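Side-chain contacts in transglutaminase-like domain-containing protein (Streptococcus suis, PDB 4XZ7), which has transglutaminase activity and acts as an antiphagocytic virulence factor, here as a homodimeric piece holding the transglutaminase-like domain: residues 193-196 and 197-200; 235-239 and 240-244; 252-255 and 256-260; 355-359 and 360-364. All coordinates share one frame; numbering follows the deposited sequence.

Contact 1 of 4, residues 193-196 and 197-200; sequences ANDD and LIHK
Leu-197 follows one full turn after Ala-193 on helix 188-205, and its N meets Ala-193 O at 3.0 Å in the regular i to i+4 pattern of an alpha helix. The same pattern joins each of the next three residues to the turn before. CB of Leu-197 lies 3.3 Å from Asn-194 O, and its branched end packs outside the pair against the side chains of Thr-257 and Glu-258 of helix 255-259, where a branched hydrocarbon can lie along their aliphatic parts.

Ile-198 comes next, on the buried side. CG1 lies beside the backbone N (chi1 -65°), which lays that branch back along the previous turn: it passes 3.4 Å from Asn-194 O and carries CD1 to 4.0 Å from Asn-194 ND2 and 3.9 Å from Asp-195 OD1. CD1 thus lies against the ends of two polar side chains that are engaged elsewhere. Asn-194 bonds to Thr-257 and to Leu-253 O, while Asp-195 forms a salt bridge with Arg-273 of helix 264-277 and a bond to Asn-377, a double hold likely to keep it ionised.

At His-199 only CB stays close to the preceding turn. The imidazole is carried away towards Met-277, with CG opposite the backbone N (chi1 -155°), and ND1 makes a weak bond to Glu-203.

Lys-200 is on the solvent-exposed side. Its extended chain runs across the carboxylate of Asp-196, where OD2 sits 3.5 Å from CE and forms a long salt bridge of 3.6 Å with NZ.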
loop_
_atom_site.group_PDB
_atom_site.type_symbol
_atom_site.label_atom_id
_atom_site.label_comp_id
_atom_site.label_asym_id
_atom_site.label_seq_id
_atom_site.Cartn_x
_atom_site.Cartn_y
_atom_site.Cartn_z
ATOM N N ALA B 193 -6.028 5.384 23.423
ATOM C CA ALA B 193 -5.807 6.812 23.161
ATOM C C ALA B 193 -6.926 7.385 22.277
ATOM O O ALA B 193 -7.389 8.514 22.476
ATOM C CB ALA B 193 -4.447 7.041 22.524
ATOM N N ASN B 194 -7.381 6.591 21.315
ATOM C CA ASN B 194 -8.549 6.982 20.536
ATOM C C ASN B 194 -9.810 7.159 21.397
ATOM O O ASN B 194 -10.577 8.112 21.201
ATOM C CB ASN B 194 -8.814 5.971 19.429
ATOM C CG ASN B 194 -9.689 6.541 18.335
ATOM O OD1 ASN B 194 -9.312 7.499 17.670
ATOM N ND2 ASN B 194 -10.873 5.970 18.160
ATOM N N ASP B 195 -10.024 6.246 22.347
ATOM C CA ASP B 195 -11.141 6.361 23.281
ATOM C C ASP B 195 -11.023 7.646 24.083
ATOM O O ASP B 195 -12.035 8.246 24.496
ATOM C CB ASP B 195 -11.194 5.166 24.230
ATOM C CG ASP B 195 -12.150 4.092 23.761
ATOM O OD1 ASP B 195 -12.706 4.220 22.645
ATOM O OD2 ASP B 195 -12.336 3.108 24.508
ATOM N N ASP B 196 -9.785 8.080 24.300
ATOM C CA ASP B 196 -9.588 9.350 24.985
ATOM C C ASP B 196 -10.004 10.511 24.093
ATOM O O ASP B 196 -10.690 11.425 24.547
ATOM C CB ASP B 196 -8.141 9.534 25.438
ATOM C CG ASP B 196 -7.989 10.699 26.403
ATOM O OD1 ASP B 196 -8.454 10.579 27.567
ATOM O OD2 ASP B 196 -7.423 11.735 25.989
ATOM N N LEU B 197 -9.584 10.473 22.831
ATOM C CA LEU B 197 -10.025 11.466 21.846
ATOM C C LEU B 197 -11.556 11.589 21.768
ATOM O O LEU B 197 -12.102 12.697 21.666
ATOM C CB LEU B 197 -9.455 11.115 20.475
ATOM C CG LEU B 197 -8.221 11.862 19.960
ATOM C CD1 LEU B 197 -7.459 12.539 21.051
ATOM C CD2 LEU B 197 -7.307 10.902 19.197
ATOM N N ILE B 198 -12.245 10.453 21.834
ATOM C CA ILE B 198 -13.704 10.445 21.814
ATOM C C ILE B 198 -14.268 11.087 23.067
ATOM O O ILE B 198 -15.198 11.897 22.990
ATOM C CB ILE B 198 -14.252 9.018 21.686
ATOM C CG1 ILE B 198 -13.840 8.430 20.336
ATOM C CG2 ILE B 198 -15.751 9.007 21.816
ATOM C CD1 ILE B 198 -14.094 6.967 20.247
ATOM N N HIS B 199 -13.701 10.717 24.217
ATOM C CA HIS B 199 -14.073 11.309 25.500
ATOM C C HIS B 199 -13.973 12.831 25.424
ATOM O O HIS B 199 -14.881 13.551 25.854
ATOM C CB HIS B 199 -13.178 10.772 26.623
ATOM C CG HIS B 199 -13.803 10.829 27.984
ATOM N ND1 HIS B 199 -14.105 12.014 28.620
ATOM C CD2 HIS B 199 -14.166 9.842 28.838
ATOM C CE1 HIS B 199 -14.637 11.758 29.801
ATOM N NE2 HIS B 199 -14.682 10.447 29.960
ATOM N N LYS B 200 -12.878 13.322 24.858
ATOM C CA LYS B 200 -12.702 14.759 24.707
ATOM C C LYS B 200 -13.746 15.363 23.771
ATOM O O LYS B 200 -14.218 16.479 24.016
ATOM C CB LYS B 200 -11.295 15.074 24.205
ATOM C CG LYS B 200 -10.265 15.159 25.326
ATOM C CD LYS B 200 -8.839 15.209 24.794
ATOM C CE LYS B 200 -7.839 15.247 25.941
ATOM N NZ LYS B 200 -6.434 15.205 25.449
#

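Contact 2 of 4, residues 235-239 and 240-244; sequences ANKAV and QNYAD
The chain leaves helix 232-239 through a tight wrap closed by a six-to-one backbone bond, in which Tyr-242 N donates to Lys-237 O at 2.9 Å. The N-H points almost straight at the oxygen (162°), and Gln-240 N adds a weak bond to the same acceptor. One carbonyl near the end of the helix is thereby used by the loop.

Gln-240 folds back over this last turn. A chi1 of 42° brings CG in over the helix, and CD comes to 3.1 Å from Asn-236 O. Its amide stands almost perpendicular to that of Asn-236, their planes 89° apart, with NE2 of Gln-240 3.7 Å from ND2 of Asn-236. On the other flank Gln-240 runs alongside Lys-237, OE1 lying 3.6 Å from the lysine CD.

This corner belongs to the transglutaminase-like domain and faces the second subunit of the homodimer. A long, flexible lysine suits such a place: the chain of Lys-237 bends at chi2 and again at chi4, returning NZ to Glu-233 O on its own helix, while the amino group also makes a cation-pi contact with Tyr-242 of the second subunit.

Tyr-242 places CB 3.3 Å from Lys-237 O and its ring carbon CD2 4.1 Å from Lys-237 CB, the ring set obliquely to the lysine. Its OH bonds to Asp-244 of the second subunit, and the symmetric bond ties Asp-244 to the partner's Tyr-242. Asp-244 is also the N-cap of helix 245-251, and its OD2 bonds to Asn-246.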
loop_
_atom_site.group_PDB
_atom_site.type_symbol
_atom_site.label_atom_id
_atom_site.label_comp_id
_atom_site.label_asym_id
_atom_site.label_seq_id
_atom_site.Cartn_x
_atom_site.Cartn_y
_atom_site.Cartn_z
ATOM N N ALA B 235 -15.948 10.916 -1.047
ATOM C CA ALA B 235 -17.336 10.466 -1.182
ATOM C C ALA B 235 -17.712 10.428 -2.670
ATOM O O ALA B 235 -18.382 9.504 -3.149
ATOM C CB ALA B 235 -18.287 11.377 -0.412
ATOM N N ASN B 236 -17.259 11.454 -3.377
ATOM C CA ASN B 236 -17.411 11.562 -4.815
ATOM C C ASN B 236 -16.861 10.323 -5.526
ATOM O O ASN B 236 -17.568 9.663 -6.290
ATOM C CB ASN B 236 -16.705 12.824 -5.306
ATOM C CG ASN B 236 -17.517 13.584 -6.321
ATOM O OD1 ASN B 236 -18.146 14.598 -5.999
ATOM N ND2 ASN B 236 -17.514 13.099 -7.564
ATOM N N LYS B 237 -15.605 9.992 -5.257
ATOM C CA LYS B 237 -15.010 8.813 -5.885
ATOM C C LYS B 237 -15.680 7.513 -5.439
ATOM O O LYS B 237 -15.734 6.541 -6.190
ATOM C CB LYS B 237 -13.507 8.753 -5.598
ATOM C CG LYS B 237 -12.756 10.041 -5.943
ATOM C CD LYS B 237 -13.201 10.691 -7.261
ATOM C CE LYS B 237 -12.698 12.151 -7.376
ATOM N NZ LYS B 237 -13.158 13.018 -6.235
ATOM N N ALA B 238 -16.209 7.479 -4.226
ATOM C CA ALA B 238 -16.843 6.246 -3.765
ATOM C C ALA B 238 -18.197 6.008 -4.444
ATOM O O ALA B 238 -18.565 4.857 -4.666
ATOM C CB ALA B 238 -17.008 6.250 -2.246
ATOM N N VAL B 239 -18.943 7.067 -4.772
ATOM C CA VAL B 239 -20.238 6.842 -5.437
ATOM C C VAL B 239 -20.046 6.309 -6.853
ATOM O O VAL B 239 -20.932 5.657 -7.401
ATOM C CB VAL B 239 -21.128 8.111 -5.515
ATOM C CG1 VAL B 239 -21.331 8.729 -4.131
ATOM C CG2 VAL B 239 -20.576 9.127 -6.512
ATOM N N GLN B 240 -18.889 6.588 -7.443
ATOM C CA GLN B 240 -18.573 6.066 -8.764
ATOM C C GLN B 240 -17.647 4.875 -8.610
ATOM O O GLN B 240 -16.697 4.715 -9.374
ATOM C CB GLN B 240 -17.944 7.152 -9.638
ATOM C CG GLN B 240 -16.919 8.023 -8.927
ATOM C CD GLN B 240 -16.978 9.487 -9.362
ATOM O OE1 GLN B 240 -15.948 10.122 -9.595
ATOM N NE2 GLN B 240 -18.188 10.029 -9.459
ATOM N N ASN B 241 -17.984 4.039 -7.626
ATOM C CA ASN B 241 -17.131 2.992 -7.055
ATOM C C ASN B 241 -15.704 2.914 -7.589
ATOM O O ASN B 241 -15.278 1.919 -8.177
ATOM C CB ASN B 241 -17.809 1.633 -7.205
ATOM C CG ASN B 241 -18.046 0.958 -5.859
ATOM O OD1 ASN B 241 -18.327 1.625 -4.856
ATOM N ND2 ASN B 241 -17.914 -0.366 -5.826
ATOM N N TYR B 242 -14.972 3.997 -7.363
ATOM C CA TYR B 242 -13.583 4.115 -7.759
ATOM C C TYR B 242 -12.710 3.756 -6.566
ATOM O O TYR B 242 -12.896 4.309 -5.487
ATOM C CB TYR B 242 -13.314 5.538 -8.249
ATOM C CG TYR B 242 -11.900 5.837 -8.684
ATOM C CD1 TYR B 242 -11.480 5.563 -9.976
ATOM C CD2 TYR B 242 -10.999 6.436 -7.814
ATOM C CE1 TYR B 242 -10.197 5.858 -10.383
ATOM C CE2 TYR B 242 -9.717 6.735 -8.210
ATOM C CZ TYR B 242 -9.321 6.446 -9.494
ATOM O OH TYR B 242 -8.043 6.740 -9.896
ATOM N N ALA B 243 -11.781 2.820 -6.750
ATOM C CA ALA B 243 -10.944 2.343 -5.644
ATOM C C ALA B 243 -10.139 3.493 -5.057
ATOM O O ALA B 243 -9.484 4.240 -5.795
ATOM C CB ALA B 243 -10.015 1.231 -6.104
ATOM N N ASP B 244 -10.190 3.628 -3.729
ATOM C CA ASP B 244 -9.599 4.778 -3.055
ATOM C C ASP B 244 -9.287 4.478 -1.583
ATOM O O ASP B 244 -10.190 4.227 -0.784
ATOM C CB ASP B 244 -10.553 5.971 -3.176
ATOM C CG ASP B 244 -10.000 7.231 -2.570
ATOM O OD1 ASP B 244 -10.815 8.053 -2.084
ATOM O OD2 ASP B 244 -8.764 7.401 -2.576
#

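Contact 3 of 4, residues 252-255 and 256-260; sequences DLFA and VTERQ
Phe-254 and Glu-258 both hold CG beside the backbone N (chi1 -57° and -60°), and because they stand one turn apart their side chains run out side by side in the same direction. The glutamate is extended beyond CG, which brings OE2 to 3.3 Å from CD1 of the ring and OE1 to 3.8 Å from Phe-254 CB. Ring and carboxylate are only 25° from parallel. Arg-190 completes the group, forming a salt bridge with Glu-258 OE1 and a cation-pi contact with Phe-254, which would offset the carboxylate's charge beside the ring. Leu-253 CG lies over the centre of one ring face, 3.8 Å above its plane.

The backbone beneath begins with a type I turn from Asp-252 to Ala-255. An Asx turn reinforces it: Asp-252 OD1 takes Phe-254 N at 2.9 Å, approached from above the carboxylate plane. Aspartate suits this place, its short arm just long enough to reach two residues ahead.

Phe-254 O then accepts two donors, Glu-258 N at 2.9 Å and Arg-259 N at 3.1 Å, the second bond marking a wider pi-type turn in a weakly bonded helix. Thr-257 OG1 lies 3.2 Å from Leu-253 O and has its bond to Asn-194. Gln-260 ends the turn with positive phi.

Helix 188-205 packs on the short helix through Leu-201 at Val-256 and Ile-198 at Thr-257, and on the turn before it through Phe-191 at Leu-253; strand 261-262 meets Ala-255 and Val-256 through Ala-262, and Arg-259 reaches back over Asn-246 and Leu-249 of helix 245-251.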
loop_
_atom_site.group_PDB
_atom_site.type_symbol
_atom_site.label_atom_id
_atom_site.label_comp_id
_atom_site.label_asym_id
_atom_site.label_seq_id
_atom_site.Cartn_x
_atom_site.Cartn_y
_atom_site.Cartn_z
ATOM N N ASP B 252 -12.687 4.661 8.980
ATOM C CA ASP B 252 -12.280 3.868 10.133
ATOM C C ASP B 252 -12.303 4.668 11.431
ATOM O O ASP B 252 -12.606 5.863 11.444
ATOM C CB ASP B 252 -10.896 3.214 9.926
ATOM C CG ASP B 252 -9.722 4.197 9.950
ATOM O OD1 ASP B 252 -9.833 5.319 10.473
ATOM O OD2 ASP B 252 -8.642 3.809 9.451
ATOM N N LEU B 253 -11.934 4.000 12.512
ATOM C CA LEU B 253 -12.141 4.532 13.849
ATOM C C LEU B 253 -11.297 5.764 14.148
ATOM O O LEU B 253 -11.512 6.419 15.162
ATOM C CB LEU B 253 -11.866 3.461 14.901
ATOM C CG LEU B 253 -10.452 2.926 15.154
ATOM C CD1 LEU B 253 -10.460 2.096 16.459
ATOM C CD2 LEU B 253 -9.943 2.070 14.006
ATOM N N PHE B 254 -10.355 6.083 13.262
ATOM C CA PHE B 254 -9.455 7.214 13.490
ATOM C C PHE B 254 -9.840 8.457 12.696
ATOM O O PHE B 254 -9.229 9.517 12.846
ATOM C CB PHE B 254 -8.031 6.821 13.135
ATOM C CG PHE B 254 -7.531 5.631 13.900
ATOM C CD1 PHE B 254 -7.457 5.661 15.292
ATOM C CD2 PHE B 254 -7.130 4.493 13.239
ATOM C CE1 PHE B 254 -6.992 4.571 15.993
ATOM C CE2 PHE B 254 -6.658 3.399 13.945
ATOM C CZ PHE B 254 -6.591 3.441 15.320
ATOM N N ALA B 255 -10.848 8.317 11.849
ATOM C CA ALA B 255 -11.167 9.348 10.883
ATOM C C ALA B 255 -11.624 10.671 11.533
ATOM O O ALA B 255 -11.091 11.731 11.209
ATOM C CB ALA B 255 -12.218 8.845 9.923
ATOM N N VAL B 256 -12.610 10.653 12.417
ATOM C CA VAL B 256 -13.018 11.959 12.937
ATOM C C VAL B 256 -12.144 12.368 14.120
ATOM O O VAL B 256 -11.966 13.555 14.382
ATOM C CB VAL B 256 -14.542 12.028 13.298
ATOM C CG1 VAL B 256 -15.271 10.750 12.946
ATOM C CG2 VAL B 256 -14.801 12.515 14.739
ATOM N N THR B 257 -11.533 11.393 14.782
ATOM C CA THR B 257 -10.779 11.672 15.996
ATOM C C THR B 257 -9.360 12.177 15.722
ATOM O O THR B 257 -8.974 13.220 16.225
ATOM C CB THR B 257 -10.704 10.430 16.889
ATOM O OG1 THR B 257 -10.457 9.266 16.084
ATOM C CG2 THR B 257 -12.008 10.259 17.653
ATOM N N GLU B 258 -8.591 11.422 14.941
ATOM C CA GLU B 258 -7.225 11.795 14.575
ATOM C C GLU B 258 -7.150 12.666 13.331
ATOM O O GLU B 258 -6.476 13.700 13.300
ATOM C CB GLU B 258 -6.381 10.539 14.338
ATOM C CG GLU B 258 -6.288 9.653 15.572
ATOM C CD GLU B 258 -5.322 8.497 15.394
ATOM O OE1 GLU B 258 -4.773 8.303 14.283
ATOM O OE2 GLU B 258 -5.118 7.773 16.380
ATOM N N ARG B 259 -7.832 12.225 12.286
ATOM C CA ARG B 259 -7.718 12.875 10.989
ATOM C C ARG B 259 -8.580 14.133 10.906
ATOM O O ARG B 259 -8.268 15.056 10.151
ATOM C CB ARG B 259 -8.102 11.876 9.906
ATOM C CG ARG B 259 -7.898 12.311 8.480
ATOM C CD ARG B 259 -8.242 11.129 7.621
ATOM N NE ARG B 259 -7.979 11.340 6.205
ATOM C CZ ARG B 259 -8.926 11.403 5.277
ATOM N NH1 ARG B 259 -10.201 11.277 5.633
ATOM N NH2 ARG B 259 -8.603 11.571 3.998
ATOM N N GLN B 260 -9.671 14.147 11.668
ATOM C CA GLN B 260 -10.646 15.240 11.676
ATOM C C GLN B 260 -11.287 15.447 10.303
ATOM O O GLN B 260 -11.758 16.533 9.962
ATOM C CB GLN B 260 -9.989 16.530 12.166
ATOM C CG GLN B 260 -9.263 16.376 13.501
ATOM C CD GLN B 260 -8.885 17.708 14.107
ATOM O OE1 GLN B 260 -8.010 18.402 13.603
ATOM N NE2 GLN B 260 -9.565 18.083 15.186
#

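Contact 4 of 4, residues 355-359 and 360-364; sequences MIIDS and NYESW
The carboxylate of Asp-358 and the ring of Tyr-361 are the flat groups that approach each other here, their planes 38° apart and their side chains crossing at about a right angle. OD2 lies obliquely to the ring and comes to 3.1 Å from Tyr-361 CB, while Tyr-283 meets the same ring in an edge-to-face arrangement.

Asp-358 is the N-cap of helix 359-365. Its OD1 receives two weak bonds, from Asn-360 N at 3.3 Å and from Tyr-361 N at 3.4 Å, the latter nearly straight (170°). Aspartate suits the cap because its short side chain can fold back onto the first amides of the helix, and the helix start would favour its negative charge. The backbone joins in through Asp-358 O, which takes Glu-362 N in its carbonyl plane.

One step on, Ser-359 O holds both N and OG of Ser-363, the hydroxyl at 3.2 Å, and the two come from opposite faces of the carbonyl plane. With OG lying beside its own backbone N (chi1 -68°), the serine satisfies its hydroxyl within the helix.

Ile-357 CB packs 3.6 Å from Glu-362 OE2, the two side chains crossing at about a right angle. OE1 of Glu-362 forms a salt bridge with Arg-299 and OE2 a hydrogen bond with the hydroxyl of Tyr-283, which would make the buried charge tolerable; that hydroxyl also bonds to Asp-358 N.

In the fold, strand 354-357 lies between strands 282-288 and 340-343, and the helix it runs into turns Tyr-361 onto Leu-137 of the second subunit.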
loop_
_atom_site.group_PDB
_atom_site.type_symbol
_atom_site.label_atom_id
_atom_site.label_comp_id
_atom_site.label_asym_id
_atom_site.label_seq_id
_atom_site.Cartn_x
_atom_site.Cartn_y
_atom_site.Cartn_z
ATOM N N MET B 355 -32.343 2.035 6.251
ATOM C CA MET B 355 -31.195 1.511 6.975
ATOM C C MET B 355 -31.494 0.057 7.312
ATOM O O MET B 355 -32.609 -0.267 7.732
ATOM C CB MET B 355 -30.914 2.321 8.250
ATOM C CG MET B 355 -30.253 3.665 7.954
ATOM S SD MET B 355 -28.605 3.396 7.275
ATOM C CE MET B 355 -28.446 4.707 6.068
ATOM N N ILE B 356 -30.512 -0.813 7.106
ATOM C CA ILE B 356 -30.666 -2.232 7.407
ATOM C C ILE B 356 -30.368 -2.497 8.882
ATOM O O ILE B 356 -29.219 -2.503 9.299
ATOM C CB ILE B 356 -29.745 -3.095 6.506
ATOM C CG1 ILE B 356 -30.093 -2.848 5.035
ATOM C CG2 ILE B 356 -29.872 -4.573 6.874
ATOM C CD1 ILE B 356 -29.250 -3.616 4.025
ATOM N N ILE B 357 -31.410 -2.708 9.674
ATOM C CA ILE B 357 -31.230 -2.859 11.114
ATOM C C ILE B 357 -31.357 -4.320 11.537
ATOM O O ILE B 357 -31.810 -5.160 10.762
ATOM C CB ILE B 357 -32.244 -2.007 11.895
ATOM C CG1 ILE B 357 -33.617 -2.680 11.914
ATOM C CG2 ILE B 357 -32.370 -0.607 11.280
ATOM C CD1 ILE B 357 -34.593 -2.033 12.888
ATOM N N ASP B 358 -30.956 -4.621 12.764
ATOM C CA ASP B 358 -31.085 -5.972 13.306
ATOM C C ASP B 358 -31.854 -5.925 14.636
ATOM O O ASP B 358 -31.294 -5.619 15.697
ATOM C CB ASP B 358 -29.697 -6.613 13.470
ATOM C CG ASP B 358 -29.734 -7.965 14.214
ATOM O OD1 ASP B 358 -30.815 -8.589 14.350
ATOM O OD2 ASP B 358 -28.652 -8.404 14.660
ATOM N N SER B 359 -33.143 -6.238 14.572
ATOM C CA SER B 359 -34.031 -6.027 15.705
ATOM C C SER B 359 -33.711 -6.940 16.880
ATOM O O SER B 359 -33.941 -6.581 18.035
ATOM C CB SER B 359 -35.486 -6.223 15.274
ATOM O OG SER B 359 -35.778 -5.463 14.109
ATOM N N ASN B 360 -33.190 -8.125 16.587
ATOM C CA ASN B 360 -32.818 -9.055 17.643
ATOM C C ASN B 360 -31.669 -8.463 18.435
ATOM O O ASN B 360 -31.680 -8.450 19.671
ATOM C CB ASN B 360 -32.439 -10.418 17.061
ATOM C CG ASN B 360 -33.549 -11.018 16.221
ATOM O OD1 ASN B 360 -34.716 -11.009 16.617
ATOM N ND2 ASN B 360 -33.195 -11.525 15.044
ATOM N N TYR B 361 -30.682 -7.951 17.707
ATOM C CA TYR B 361 -29.559 -7.300 18.351
ATOM C C TYR B 361 -30.026 -6.095 19.169
ATOM O O TYR B 361 -29.517 -5.838 20.257
ATOM C CB TYR B 361 -28.505 -6.845 17.338
ATOM C CG TYR B 361 -27.441 -6.057 18.052
ATOM C CD1 TYR B 361 -26.431 -6.696 18.763
ATOM C CD2 TYR B 361 -27.490 -4.670 18.085
ATOM C CE1 TYR B 361 -25.477 -5.963 19.462
ATOM C CE2 TYR B 361 -26.557 -3.944 18.779
ATOM C CZ TYR B 361 -25.557 -4.591 19.454
ATOM O OH TYR B 361 -24.648 -3.827 20.122
ATOM N N GLU B 362 -30.961 -5.330 18.625
ATOM C CA GLU B 362 -31.437 -4.150 19.326
ATOM C C GLU B 362 -32.117 -4.562 20.631
ATOM O O GLU B 362 -31.795 -4.023 21.698
ATOM C CB GLU B 362 -32.367 -3.332 18.423
ATOM C CG GLU B 362 -31.589 -2.378 17.507
ATOM C CD GLU B 362 -32.432 -1.730 16.406
ATOM O OE1 GLU B 362 -33.673 -1.584 16.557
ATOM O OE2 GLU B 362 -31.837 -1.358 15.376
ATOM N N SER B 363 -33.006 -5.552 20.558
ATOM C CA SER B 363 -33.695 -6.049 21.756
ATOM C C SER B 363 -32.688 -6.540 22.778
ATOM O O SER B 363 -32.845 -6.314 23.969
ATOM C CB SER B 363 -34.683 -7.166 21.407
ATOM O OG SER B 363 -35.757 -6.647 20.642
ATOM N N TRP B 364 -31.631 -7.175 22.284
ATOM C CA TRP B 364 -30.553 -7.671 23.125
ATOM C C TRP B 364 -29.713 -6.548 23.736
ATOM O O TRP B 364 -29.438 -6.546 24.937
ATOM C CB TRP B 364 -29.658 -8.605 22.306
ATOM C CG TRP B 364 -28.507 -9.150 23.068
ATOM C CD1 TRP B 364 -28.517 -10.234 23.900
ATOM C CD2 TRP B 364 -27.168 -8.645 23.077
ATOM N NE1 TRP B 364 -27.262 -10.439 24.419
ATOM C CE2 TRP B 364 -26.415 -9.479 23.932
ATOM C CE3 TRP B 364 -26.523 -7.581 22.426
ATOM C CZ2 TRP B 364 -25.055 -9.273 24.172
ATOM C CZ3 TRP B 364 -25.175 -7.376 22.669
ATOM C CH2 TRP B 364 -24.456 -8.223 23.538
#

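In the fold
Contacts 1 and 3 form one packed unit: their centres are 11 Å apart and Asn-194 of one grips the turn of the other. Contact 2 lies earlier in the chain than contact 3 and comes within about 7 Å of it between nearest atoms, without touching. Contact 4, on a strand of the five-stranded sheet and the helix that follows, touches none of the others: about 15 Å from contact 1, 13 Å from contact 2 and 16 Å from contact 3 (nearest atoms). Contacts 2, 3 and 4 all reach the second subunit; contact 1 does not. In transglutaminase-like folds a helix packed on such a sheet begins with the nucleophilic cysteine; helix 264-277, which contact 1 touches, probably corresponds to it.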